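Side-chain contacts in putative Glycerophosphoryl diester phosphodiesterase (Silicibacter pomeroyi, PDB 3L12), which belongs to the glycerophosphoryl diester phosphodiesterase family, adopts a TIM-barrel fold and carries a bound magnesium ion: residues Ser6-Leu11 with Gly245-Cys250; Gly37-Leu42 with Ala137-Gln142; Ala169-Val174 with Arg197-Asp202; Ser236-Val241 with Pro258-Glu263; Glu280-Met285 with Asp291-Asp296. All blocks are in the same frame, centred on the assembly; numbering follows the deposited sequence. Where two conformers were deposited one is given.

Interaction 1 (Ser6-Leu11 with Gly245-Cys250); sequences SQLEGL and GGQLWC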
# COMPACT_ATOMS: atom_id res chain seq x y z
N SER A 6 19.58 -9.84 21.17
CA SER A 6 19.56 -8.53 20.49
C SER A 6 18.37 -8.40 19.55
O SER A 6 17.89 -7.28 19.23
CB SER A 6 20.87 -8.33 19.73
OG SER A 6 20.79 -8.98 18.48
N GLN A 7 17.85 -9.53 19.11
CA GLN A 7 16.70 -9.55 18.23
C GLN A 7 15.45 -8.94 18.90
O GLN A 7 14.55 -8.45 18.21
CB GLN A 7 16.34 -10.97 17.78
CG GLN A 7 17.46 -11.78 17.14
CD GLN A 7 18.38 -12.50 18.14
OE1 GLN A 7 18.35 -12.25 19.35
NE2 GLN A 7 19.18 -13.41 17.61
N LEU A 8 15.36 -9.05 20.22
CA LEU A 8 14.18 -8.58 20.93
C LEU A 8 14.10 -7.07 21.03
O LEU A 8 13.03 -6.56 21.37
CB LEU A 8 14.12 -9.21 22.32
CG LEU A 8 14.13 -10.75 22.33
CD1 LEU A 8 14.13 -11.26 23.76
CD2 LEU A 8 12.93 -11.33 21.53
N GLU A 9 15.18 -6.36 20.71
CA GLU A 9 15.19 -4.89 20.77
C GLU A 9 14.09 -4.29 19.90
O GLU A 9 13.44 -3.32 20.32
CB GLU A 9 16.58 -4.35 20.41
CG GLU A 9 17.63 -4.67 21.48
CD GLU A 9 19.06 -4.34 21.06
OE1 GLU A 9 19.22 -3.60 20.05
OE2 GLU A 9 20.02 -4.82 21.75
N GLY A 10 13.82 -4.88 18.74
CA GLY A 10 12.79 -4.36 17.86
C GLY A 10 11.37 -4.84 18.13
O GLY A 10 10.44 -4.42 17.44
N LEU A 11 11.19 -5.73 19.12
CA LEU A 11 9.91 -6.30 19.46
C LEU A 11 9.47 -5.92 20.88
O LEU A 11 8.30 -6.05 21.21
CB LEU A 11 9.98 -7.82 19.30
CG LEU A 11 10.30 -8.22 17.85
CD1 LEU A 11 10.55 -9.69 17.71
CD2 LEU A 11 9.18 -7.80 16.88
N GLY A 245 10.67 -22.19 28.09
CA GLY A 245 11.90 -21.50 27.73
C GLY A 245 11.73 -20.44 26.66
O GLY A 245 12.69 -20.03 26.02
N GLY A 246 10.50 -20.02 26.41
CA GLY A 246 10.24 -18.98 25.39
C GLY A 246 10.56 -17.56 25.88
O GLY A 246 10.54 -17.29 27.10
N GLN A 247 10.84 -16.68 24.91
CA GLN A 247 11.06 -15.27 25.17
C GLN A 247 9.82 -14.41 24.87
O GLN A 247 9.68 -13.33 25.44
CB GLN A 247 12.22 -14.74 24.35
CG GLN A 247 13.59 -15.11 24.88
CD GLN A 247 13.85 -16.61 24.85
OE1 GLN A 247 13.67 -17.26 23.83
NE2 GLN A 247 14.27 -17.16 26.00
N LEU A 248 8.95 -14.88 23.98
CA LEU A 248 7.72 -14.15 23.61
C LEU A 248 6.50 -15.06 23.73
O LEU A 248 6.56 -16.27 23.45
CB LEU A 248 7.78 -13.66 22.18
CG LEU A 248 8.84 -12.66 21.71
CD1 LEU A 248 10.08 -13.43 21.40
CD2 LEU A 248 8.34 -11.87 20.44
N TRP A 249 5.38 -14.44 24.12
CA TRP A 249 4.09 -15.09 24.14
C TRP A 249 3.25 -14.29 23.19
O TRP A 249 3.17 -13.07 23.33
CB TRP A 249 3.46 -15.06 25.54
CG TRP A 249 2.03 -15.57 25.56
CD1 TRP A 249 1.52 -16.63 24.90
CD2 TRP A 249 0.96 -15.02 26.34
NE1 TRP A 249 0.15 -16.77 25.18
CE2 TRP A 249 -0.20 -15.78 26.06
CE3 TRP A 249 0.86 -13.92 27.20
CZ2 TRP A 249 -1.44 -15.50 26.64
CZ3 TRP A 249 -0.37 -13.64 27.76
CH2 TRP A 249 -1.50 -14.42 27.46
N CYS A 250 2.63 -14.95 22.22
CA CYS A 250 1.86 -14.28 21.17
C CYS A 250 0.46 -14.80 21.11
O CYS A 250 0.11 -15.63 20.29
CB CYS A 250 2.52 -14.40 19.79
SG CYS A 250 4.15 -13.58 19.75

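Interaction 2 (Gly37-Leu42 with Ala137-Gln142); sequences GFAFTL and AGYGDQ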
# COMPACT_ATOMS: atom_id res chain seq x y z
N GLY A 37 4.80 -7.34 -1.53
CA GLY A 37 4.11 -6.88 -0.35
C GLY A 37 5.08 -6.57 0.78
O GLY A 37 4.86 -5.64 1.56
N PHE A 38 6.19 -7.34 0.85
CA PHE A 38 7.18 -7.05 1.89
C PHE A 38 7.88 -5.74 1.63
O PHE A 38 8.08 -4.96 2.55
CB PHE A 38 8.18 -8.21 2.10
CG PHE A 38 7.56 -9.46 2.65
CD1 PHE A 38 6.91 -9.47 3.88
CD2 PHE A 38 7.58 -10.66 1.92
CE1 PHE A 38 6.34 -10.64 4.39
CE2 PHE A 38 6.98 -11.81 2.42
CZ PHE A 38 6.39 -11.80 3.67
N ALA A 39 8.21 -5.46 0.38
CA ALA A 39 8.84 -4.21 0.04
C ALA A 39 7.93 -3.05 0.31
O ALA A 39 8.37 -1.99 0.79
CB ALA A 39 9.27 -4.20 -1.42
N PHE A 40 6.64 -3.19 -0.03
CA PHE A 40 5.68 -2.15 0.28
C PHE A 40 5.66 -1.87 1.82
O PHE A 40 5.71 -0.71 2.27
CB PHE A 40 4.25 -2.54 -0.13
CG PHE A 40 3.22 -1.74 0.66
CD1 PHE A 40 3.09 -0.38 0.40
CD2 PHE A 40 2.48 -2.30 1.72
CE1 PHE A 40 2.22 0.41 1.13
CE2 PHE A 40 1.63 -1.50 2.44
CZ PHE A 40 1.50 -0.15 2.14
N THR A 41 5.62 -2.95 2.59
CA THR A 41 5.52 -2.86 4.06
C THR A 41 6.67 -2.08 4.61
O THR A 41 6.48 -1.17 5.47
CB THR A 41 5.41 -4.27 4.68
OG1 THR A 41 4.22 -4.89 4.15
CG2 THR A 41 5.24 -4.23 6.20
N LEU A 42 7.87 -2.37 4.11
CA LEU A 42 9.04 -1.63 4.55
C LEU A 42 9.05 -0.16 4.09
O LEU A 42 9.52 0.74 4.83
CB LEU A 42 10.32 -2.32 4.13
CG LEU A 42 10.43 -3.74 4.66
CD1 LEU A 42 11.66 -4.39 4.04
CD2 LEU A 42 10.57 -3.77 6.17
N ALA A 137 17.99 -8.44 3.95
CA ALA A 137 19.40 -8.15 4.24
C ALA A 137 19.91 -6.94 3.44
O ALA A 137 20.77 -6.19 3.92
CB ALA A 137 20.27 -9.38 4.00
N GLY A 138 19.36 -6.74 2.24
CA GLY A 138 19.68 -5.59 1.40
C GLY A 138 19.40 -4.21 2.00
O GLY A 138 19.98 -3.21 1.55
N TYR A 139 18.53 -4.13 3.01
CA TYR A 139 18.23 -2.86 3.67
C TYR A 139 19.31 -2.51 4.72
O TYR A 139 19.24 -1.45 5.32
CB TYR A 139 16.84 -2.88 4.30
CG TYR A 139 15.73 -2.91 3.27
CD1 TYR A 139 15.36 -4.09 2.64
CD2 TYR A 139 14.98 -1.76 2.97
CE1 TYR A 139 14.31 -4.13 1.71
CE2 TYR A 139 13.94 -1.80 2.04
CZ TYR A 139 13.61 -2.99 1.41
OH TYR A 139 12.56 -3.06 0.48
N GLY A 140 20.25 -3.42 4.96
CA GLY A 140 21.37 -3.17 5.88
C GLY A 140 20.92 -2.89 7.31
O GLY A 140 20.18 -3.68 7.91
N ASP A 141 21.33 -1.74 7.84
CA ASP A 141 20.94 -1.37 9.18
C ASP A 141 19.45 -1.14 9.28
O ASP A 141 18.92 -1.19 10.37
CB ASP A 141 21.66 -0.12 9.65
CG ASP A 141 23.12 -0.37 10.00
OD1 ASP A 141 23.53 -1.56 10.12
OD2 ASP A 141 23.83 0.62 10.19
N GLN A 142 18.78 -0.91 8.15
CA GLN A 142 17.32 -0.75 8.16
C GLN A 142 16.60 -2.10 7.92
O GLN A 142 15.38 -2.09 7.65
CB GLN A 142 16.91 0.29 7.11
CG GLN A 142 17.70 1.61 7.24
CD GLN A 142 17.67 2.16 8.66
OE1 GLN A 142 16.58 2.22 9.27
NE2 GLN A 142 18.84 2.58 9.19
O HOH W 1 10.88 -1.04 0.35

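Interaction 3 (Ala169-Val174 with Arg197-Asp202); sequences AVLADV and RRQAPD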
# COMPACT_ATOMS: atom_id res chain seq x y z
N ALA A 169 16.86 -26.61 7.79
CA ALA A 169 16.75 -25.96 6.51
C ALA A 169 16.44 -24.45 6.66
O ALA A 169 17.03 -23.64 5.99
CB ALA A 169 15.68 -26.70 5.65
N VAL A 170 15.50 -24.13 7.53
CA VAL A 170 15.18 -22.74 7.84
C VAL A 170 16.42 -22.04 8.38
O VAL A 170 16.81 -20.95 7.95
CB VAL A 170 13.98 -22.67 8.80
CG1 VAL A 170 13.81 -21.27 9.36
CG2 VAL A 170 12.72 -23.14 8.07
N LEU A 171 17.12 -22.68 9.31
CA LEU A 171 18.34 -22.06 9.90
C LEU A 171 19.47 -21.85 8.89
O LEU A 171 20.17 -20.84 8.96
CB LEU A 171 18.85 -22.88 11.08
CG LEU A 171 17.93 -22.78 12.30
CD1 LEU A 171 18.33 -23.80 13.38
CD2 LEU A 171 17.91 -21.34 12.88
N ALA A 172 19.64 -22.79 7.97
CA ALA A 172 20.65 -22.68 6.92
C ALA A 172 20.41 -21.41 6.12
O ALA A 172 21.38 -20.68 5.80
CB ALA A 172 20.65 -23.92 6.01
N ASP A 173 19.15 -21.14 5.82
CA ASP A 173 18.81 -19.89 5.10
C ASP A 173 19.10 -18.66 5.93
O ASP A 173 19.73 -17.69 5.45
CB ASP A 173 17.34 -19.85 4.69
CG ASP A 173 17.03 -20.66 3.45
OD1 ASP A 173 17.95 -21.05 2.69
OD2 ASP A 173 15.83 -20.94 3.25
N VAL A 174 18.66 -18.67 7.20
CA VAL A 174 18.88 -17.53 8.10
C VAL A 174 20.38 -17.23 8.21
O VAL A 174 20.81 -16.06 8.11
CB VAL A 174 18.26 -17.79 9.50
CG1 VAL A 174 18.65 -16.69 10.48
CG2 VAL A 174 16.73 -17.90 9.43
N ARG A 197 15.40 -24.24 19.61
CA ARG A 197 16.26 -23.81 20.69
C ARG A 197 17.48 -24.71 20.78
O ARG A 197 18.57 -24.24 21.06
CB ARG A 197 15.51 -23.82 22.02
CG ARG A 197 16.31 -23.23 23.15
CD ARG A 197 15.60 -23.21 24.48
NE ARG A 197 14.28 -22.58 24.36
CZ ARG A 197 13.11 -23.22 24.32
NH1 ARG A 197 13.04 -24.55 24.43
NH2 ARG A 197 11.98 -22.53 24.20
N ARG A 198 17.29 -26.00 20.55
CA ARG A 198 18.43 -26.91 20.55
C ARG A 198 19.34 -26.69 19.35
O ARG A 198 20.57 -26.79 19.49
CB ARG A 198 18.00 -28.39 20.65
CG ARG A 198 17.52 -28.77 22.02
CD ARG A 198 17.28 -30.29 22.07
NE ARG A 198 16.15 -30.66 21.23
CZ ARG A 198 14.87 -30.61 21.58
NH1 ARG A 198 14.50 -30.19 22.79
NH2 ARG A 198 13.94 -30.96 20.70
N GLN A 199 18.78 -26.41 18.18
CA GLN A 199 19.61 -26.14 17.01
C GLN A 199 20.16 -24.70 16.89
O GLN A 199 21.16 -24.50 16.20
CB GLN A 199 18.87 -26.48 15.71
CG GLN A 199 18.56 -27.94 15.49
CD GLN A 199 18.06 -28.24 14.10
OE1 GLN A 199 18.50 -27.63 13.11
NE2 GLN A 199 17.10 -29.14 14.01
N ALA A 200 19.54 -23.75 17.58
CA ALA A 200 19.88 -22.32 17.46
C ALA A 200 19.54 -21.59 18.75
O ALA A 200 18.64 -20.77 18.78
CB ALA A 200 19.14 -21.72 16.28
N PRO A 201 20.29 -21.88 19.84
CA PRO A 201 19.98 -21.25 21.11
C PRO A 201 20.17 -19.74 21.10
O PRO A 201 19.70 -19.05 22.01
CB PRO A 201 20.97 -21.90 22.08
CG PRO A 201 22.04 -22.43 21.22
CD PRO A 201 21.37 -22.87 19.99
N ASP A 202 20.86 -19.25 20.08
CA ASP A 202 21.08 -17.83 19.88
C ASP A 202 19.85 -17.09 19.38
O ASP A 202 19.81 -15.88 19.51
CB ASP A 202 22.27 -17.59 18.93
CG ASP A 202 22.19 -18.38 17.61
OD1 ASP A 202 22.06 -19.65 17.62
OD2 ASP A 202 22.32 -17.70 16.55

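Interaction 4 (Ser236-Val241 with Pro258-Glu263); sequences SLPQAV and PELVAE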
# COMPACT_ATOMS: atom_id res chain seq x y z
N SER A 236 -1.04 -21.01 33.69
CA SER A 236 -1.46 -20.01 32.70
C SER A 236 -0.62 -20.14 31.45
O SER A 236 0.45 -20.73 31.46
CB SER A 236 -1.34 -18.59 33.24
OG SER A 236 0.01 -18.20 33.45
N LEU A 237 -1.12 -19.57 30.36
CA LEU A 237 -0.37 -19.57 29.11
C LEU A 237 1.01 -18.89 29.33
O LEU A 237 2.02 -19.48 28.98
CB LEU A 237 -1.20 -18.99 27.94
CG LEU A 237 -2.21 -19.97 27.33
CD1 LEU A 237 -3.18 -19.34 26.32
CD2 LEU A 237 -1.48 -21.16 26.66
N PRO A 238 1.06 -17.67 29.93
CA PRO A 238 2.35 -17.05 30.20
C PRO A 238 3.31 -17.93 30.99
O PRO A 238 4.50 -17.98 30.64
CB PRO A 238 2.00 -15.82 31.04
CG PRO A 238 0.63 -15.54 30.82
CD PRO A 238 -0.04 -16.71 30.18
N GLN A 239 2.79 -18.60 32.03
CA GLN A 239 3.62 -19.48 32.82
C GLN A 239 4.09 -20.65 31.96
O GLN A 239 5.24 -21.00 32.01
CB GLN A 239 2.89 -19.99 34.08
CG GLN A 239 3.80 -20.77 35.02
CD GLN A 239 5.04 -19.97 35.46
OE1 GLN A 239 6.14 -20.18 34.93
NE2 GLN A 239 4.84 -19.01 36.36
N ALA A 240 3.20 -21.23 31.17
CA ALA A 240 3.55 -22.36 30.32
C ALA A 240 4.67 -22.00 29.34
O ALA A 240 5.59 -22.79 29.08
CB ALA A 240 2.31 -22.85 29.55
N VAL A 241 4.58 -20.80 28.77
CA VAL A 241 5.58 -20.32 27.82
C VAL A 241 6.92 -20.03 28.52
O VAL A 241 7.97 -20.47 28.03
CB VAL A 241 5.06 -19.07 27.06
CG1 VAL A 241 6.16 -18.41 26.26
CG2 VAL A 241 3.91 -19.47 26.16
N PRO A 258 -5.47 -7.29 30.36
CA PRO A 258 -4.28 -6.59 30.87
C PRO A 258 -3.56 -7.33 31.99
O PRO A 258 -2.34 -7.18 32.14
CB PRO A 258 -4.84 -5.28 31.40
CG PRO A 258 -6.10 -5.10 30.69
CD PRO A 258 -6.67 -6.44 30.45
N GLU A 259 -4.32 -8.11 32.75
CA GLU A 259 -3.78 -8.92 33.83
C GLU A 259 -2.88 -10.02 33.24
O GLU A 259 -1.77 -10.22 33.76
CB GLU A 259 -4.88 -9.47 34.77
CG GLU A 259 -6.23 -9.90 34.14
CD GLU A 259 -7.13 -8.71 33.66
OE1 GLU A 259 -8.32 -8.93 33.33
OE2 GLU A 259 -6.67 -7.55 33.61
N LEU A 260 -3.34 -10.69 32.16
CA LEU A 260 -2.49 -11.71 31.50
C LEU A 260 -1.23 -11.05 30.93
O LEU A 260 -0.17 -11.62 31.04
CB LEU A 260 -3.23 -12.50 30.41
CG LEU A 260 -4.13 -13.65 30.84
CD1 LEU A 260 -5.15 -14.04 29.75
CD2 LEU A 260 -3.28 -14.90 31.30
N VAL A 261 -1.34 -9.85 30.34
CA VAL A 261 -0.16 -9.15 29.82
C VAL A 261 0.81 -8.79 30.94
O VAL A 261 2.03 -8.99 30.82
CB VAL A 261 -0.53 -7.88 29.00
CG1 VAL A 261 0.72 -7.02 28.75
CG2 VAL A 261 -1.29 -8.24 27.71
N ALA A 262 0.29 -8.25 32.05
CA ALA A 262 1.18 -7.94 33.18
C ALA A 262 1.79 -9.22 33.79
O ALA A 262 2.97 -9.22 34.18
CB ALA A 262 0.43 -7.13 34.24
N GLU A 263 1.03 -10.31 33.87
CA GLU A 263 1.58 -11.59 34.36
C GLU A 263 2.76 -12.03 33.48
O GLU A 263 3.81 -12.46 33.98
CB GLU A 263 0.53 -12.70 34.36
CG GLU A 263 1.04 -14.02 34.97
CD GLU A 263 0.03 -15.13 34.93
OE1 GLU A 263 -1.12 -14.89 34.51
OE2 GLU A 263 0.40 -16.28 35.28

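Interaction 5 (Glu280-Met285 with Asp291-Asp296); sequences EDIRRM and DGIVTD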
# COMPACT_ATOMS: atom_id res chain seq x y z
N GLU A 280 -11.20 -0.19 16.98
CA GLU A 280 -11.45 -0.32 18.42
C GLU A 280 -10.59 -1.43 19.05
O GLU A 280 -10.29 -1.34 20.23
CB GLU A 280 -12.95 -0.57 18.74
CG GLU A 280 -13.96 0.57 18.41
CD GLU A 280 -15.41 0.07 18.16
OE1 GLU A 280 -16.39 0.81 18.44
OE2 GLU A 280 -15.58 -1.09 17.65
N ASP A 281 -10.26 -2.48 18.28
CA ASP A 281 -9.39 -3.58 18.77
C ASP A 281 -7.95 -3.12 18.85
O ASP A 281 -7.28 -3.37 19.84
CB ASP A 281 -9.51 -4.80 17.88
CG ASP A 281 -10.93 -5.43 17.88
OD1 ASP A 281 -11.69 -5.28 18.85
OD2 ASP A 281 -11.27 -6.05 16.84
N ILE A 282 -7.52 -2.38 17.85
CA ILE A 282 -6.13 -1.82 17.85
C ILE A 282 -5.94 -0.94 19.06
O ILE A 282 -5.00 -1.10 19.86
CB ILE A 282 -5.82 -1.11 16.55
CG1 ILE A 282 -5.82 -2.08 15.36
CG2 ILE A 282 -4.46 -0.37 16.63
CD1 ILE A 282 -5.90 -1.40 13.98
N ARG A 283 -6.89 -0.02 19.26
CA ARG A 283 -6.87 0.87 20.40
C ARG A 283 -6.88 0.12 21.73
O ARG A 283 -6.10 0.44 22.61
CB ARG A 283 -8.06 1.87 20.32
CG ARG A 283 -8.09 2.90 21.39
CD ARG A 283 -9.09 4.00 21.07
NE ARG A 283 -8.71 4.80 19.92
CZ ARG A 283 -7.95 5.91 19.98
NH1 ARG A 283 -7.55 6.42 21.13
NH2 ARG A 283 -7.68 6.56 18.86
N ARG A 284 -7.76 -0.87 21.89
CA ARG A 284 -7.86 -1.64 23.14
C ARG A 284 -6.56 -2.39 23.41
O ARG A 284 -6.09 -2.40 24.57
CB ARG A 284 -9.04 -2.62 23.10
CG ARG A 284 -9.27 -3.32 24.42
CD ARG A 284 -10.53 -4.13 24.43
NE ARG A 284 -10.42 -5.31 23.59
CZ ARG A 284 -10.88 -5.42 22.34
NH1 ARG A 284 -11.53 -4.41 21.75
NH2 ARG A 284 -10.68 -6.55 21.67
N MSE A 285 -5.94 -2.97 22.37
CA MSE A 285 -4.70 -3.69 22.55
C MSE A 285 -3.56 -2.75 22.97
O MSE A 285 -2.81 -3.08 23.87
CB MSE A 285 -4.27 -4.52 21.32
CG MSE A 285 -5.11 -5.69 21.01
SE MSE A 285 -5.26 -6.99 22.49
CE MSE A 285 -6.82 -6.33 23.36
N ASP A 291 3.49 -5.37 24.00
CA ASP A 291 4.72 -4.85 23.42
C ASP A 291 4.53 -4.52 21.95
O ASP A 291 5.14 -3.57 21.46
CB ASP A 291 5.83 -5.86 23.55
CG ASP A 291 6.22 -6.07 24.98
OD1 ASP A 291 5.65 -7.00 25.61
OD2 ASP A 291 7.03 -5.30 25.47
N GLY A 292 3.67 -5.27 21.28
CA GLY A 292 3.48 -5.07 19.84
C GLY A 292 2.20 -5.68 19.33
O GLY A 292 1.60 -6.53 19.99
N ILE A 293 1.80 -5.19 18.16
CA ILE A 293 0.60 -5.58 17.45
C ILE A 293 0.90 -6.03 16.04
O ILE A 293 1.57 -5.28 15.27
CB ILE A 293 -0.37 -4.38 17.37
CG1 ILE A 293 -0.82 -4.00 18.74
CG2 ILE A 293 -1.61 -4.70 16.52
CD1 ILE A 293 -1.60 -2.64 18.77
N VAL A 294 0.53 -7.27 15.73
CA VAL A 294 0.62 -7.83 14.42
C VAL A 294 -0.70 -7.49 13.75
O VAL A 294 -1.79 -7.83 14.24
CB VAL A 294 0.81 -9.38 14.46
CG1 VAL A 294 0.91 -9.97 13.07
CG2 VAL A 294 2.07 -9.71 15.29
N THR A 295 -0.59 -6.87 12.58
CA THR A 295 -1.74 -6.33 11.85
C THR A 295 -1.66 -6.52 10.31
O THR A 295 -0.61 -6.42 9.70
CB THR A 295 -1.95 -4.82 12.19
OG1 THR A 295 -3.19 -4.34 11.59
CG2 THR A 295 -0.71 -3.97 11.72
N ASP A 296 -2.82 -6.74 9.70
CA ASP A 296 -2.97 -6.71 8.26
C ASP A 296 -2.98 -5.29 7.66
O ASP A 296 -2.83 -5.11 6.43
CB ASP A 296 -4.27 -7.42 7.84
CG ASP A 296 -4.26 -8.91 8.17
OD1 ASP A 296 -3.26 -9.55 7.88
OD2 ASP A 296 -5.27 -9.44 8.68

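Interaction 1 (Ser6-Leu11 with Gly245-Cys250)
Leu-11 N donates to Leu-8 O at 3.0 Å, and this tight turn places both leucines on the flank of segment 6-11 that looks toward Leu-248. From there the contact is wholly apolar. Leu-8 CD2 meets Leu-248 CD1 at 3.5 Å, the two side chains running antiparallel alongside one another, each presenting one methyl. The second methyl of Leu-248, CD2, receives Leu-11 CD1 at 4.1 Å, this time nearly at right angles. Branching is what suits leucine here: one residue reaches two partners through its two arms. The site is the start of strand 248-251 in the TIM barrel, where Leu-248 also packs on Val-184, Ser-206 and Ile-270. Leu-8 also packs on Ile-270 and Leu-11 on Val-184, which sets the N-terminal segment against the beginnings of several barrel strands. Leu-8 uses its other methyl, CD1, on the aliphatic part of Gln-247, 4.0 Å from CB. Beyond CG the glutamine chain bends (chi2 64°), carrying its amide away from the leucines. There OE1 accepts from Thr-205 N, while NE2 makes a weak bond to Gly-245 O. Gly-245 itself, with positive phi, closes the preceding helix in a Schellman motif.

Interaction 2 (Gly37-Leu42 with Ala137-Gln142)
Leu-42 lays its CD1 methyl over one face of the Tyr-139 ring, a CH-pi contact with CD1 3.7 Å from the ring centroid and 21° off the ring normal. The methyl is displaced toward the rim, so CE1, at 3.5 Å from Leu-42 CD1, is the ring atom it approaches most closely. With chi1 of -59° and chi2 of 173° the leucine stretches away from its helix and can deliver a single branch to the ring. Leucine suits the place because a methyl at the end of a branched apolar chain can rest on a ring face, tyrosine by offering a flat surface and a polar end to a partly exposed site.

Polar contact across the pair runs through a water. It donates to Ala-39 O at 2.7 Å and lies 2.6 Å from Tyr-139 OH, at the edge of the ring and in its plane. The small Ala-39 lets the hydroxyl come close, with its CB 4.0 Å from Tyr-139 OH.

Within the helix, Gly-37 O accepts twice, from Thr-41 N and, on the opposite face of its plane, from Thr-41 OG1 at 2.8 Å.

Helix 35-43 thus touches the turn after helix 129-137, just ahead of strand 145-150. Phe-38 and Thr-41 pack inward on strand 48-55, whereas Phe-40 points away from the turn and meets Phe-40 of the second subunit.

Interaction 3 (Ala169-Val174 with Arg197-Asp202)
With chi1 at -71° and chi2 at 170°, Leu-171 extends straight off its helix and spreads both methyls before Gln-199 and Ala-200. Each methyl has work to do. CD2 sits 3.6 Å from Ala-200 CB, and CD1 reaches the same atom at 3.7 Å, so the alanine methyl is straddled by the leucine fork. CD1 also packs on Gln-199 CB at 3.6 Å. Alanine fits because its single methyl sits between the two arms of the leucine, and leucine fits because its two arms fill a site bounded by two consecutive residues.

Gln-199 serves two purposes. Its chi1 of -67° and extended chain run past the leucine, with OE1 3.8 Å from Leu-171 CD1, and carry the amide on to the facing helix. There NE2 donates to Ala-164 O and also to Glu-195 OE2, one turn back in its own helix. The long chain therefore offers its CB to the buried leucine and sends its amide on to a partly exposed border.

Helix 190-199 ends at this point: Ala-200 is the first residue to depart from helical backbone angles, and its CB turns back toward Leu-171. Beneath the leucine lies Met-185 of strand 183-187. The two helices are joined in sequence through strand 183-187, and such side-by-side packing of successive outer helices is characteristic of the TIM barrel.

Interaction 4 (Ser236-Val241 with Pro258-Glu263)
Ser-236 OG donates to Glu-263 OE2 at 2.7 Å, the one direct hydrogen bond between the two segments. The hydroxyl meets the carboxylate from above its plane, 47° out of it, instead of along its edge. Beside this bond is an apolar patch: Pro-238 CD lies 3.9 Å from Leu-260 CD2, with the proline ring and the leucine side chain crossing at about a right angle. Pro-238 CG stands 4.1 Å from Glu-263 OE1, so the ring touches both partners.

Ser-236 is the N-cap of helix 237-244. Its OG accepts from Gln-239 N at 3.1 Å, with a fairly straight N-H...O angle of 160°, while donating to the glutamate. Serine suits this position because one small hydroxyl can do both at once. Proline is at home two residues later, since first-turn nitrogens have no carbonyl one turn earlier to bond. The carboxylate thus faces the beginning of a helix, and the positive end of the helix dipole would probably stabilise its negative charge. The two segments belong to successive outer helices of the TIM barrel, with strand 248-251 between them in the chain.

What brings Glu-263 across is an extended chain: CG is anti to the backbone nitrogen (chi1 -175°) and the next torsion is also straight, which spans the gap between helices. The end of the Leu-260 side chain, one turn earlier, comes nearer to segment 236-241. Below, the side chain of Trp-249 supports Leu-237, Pro-238 and Leu-260 together. At the start of the second helix, Thr-257 OG1 accepts from Leu-260 N.

Interaction 5 (Glu280-Met285 with Asp291-Asp296)
Ile-293 packs under Ile-282 and Met-285, joining the helix of a beta-alpha-beta unit of the TIM barrel (strand 270-273, helix 279-288, strand 292-295) to its second strand. Just before that strand, Asp-291 is buried but well satisfied: OD1 accepts from Val-271 N and His-265 NE2, and OD2 from Gly-13 N. Gly-292 then opens the strand.

Ile-293 carries the contact with its far methyl. Chi1 of -65° and chi2 of 170° extend CG1 and CD1 toward the helix, where CD1 lies 4.1 Å from Met-285 CB. The same methyl is 4.2 Å from Ile-282 CG2 and also approaches the backbone oxygen of Ile-282. Isoleucine suits the layer between helix and sheet, its CG1 arm carrying CD1 between residues three apart on the helix. Met-285, a selenomethionine, offers only its CB here, since its bent chain leads the selenium end away.

Val-294 turns to the other side of the sheet, packing on Ile-21 and His-23, while Thr-295 points back toward the helix. At Asp-296 the strand has ended, and OD2 forms a salt bridge with Arg-27. On the helix, Arg-284 holds Asp-281 end-on, NH1 and NH2 both meeting OD1; the NH1 bond, 3.0 Å to Asp-281 OD1, uses the anti lone pair.

How the interactions relate
From the N terminus, interaction 1 opens first and closes the longest loop, bringing residues 6-11 to strand 248-251. Within that span lie interaction 2, which ties helix 35-43 to the turn after helix 129-137, and then interaction 3, between helices 160-176 and 190-199; Gln-7 NE2 probably bonds Asp-202 O, linking interactions 1 and 3. Interaction 4 starts before interaction 1 has closed and ends after it, so the two cross, joined by a probable hydrogen bond from Gly-246 N to Val-241 O. Interaction 5 follows in series as a short local closure. Interactions 1 and 5 reach the same barrel sheet and touch where Leu-11 O packs on Asp-291 CB. Interactions 3 and 5 lie on opposite sides of the chain's centre.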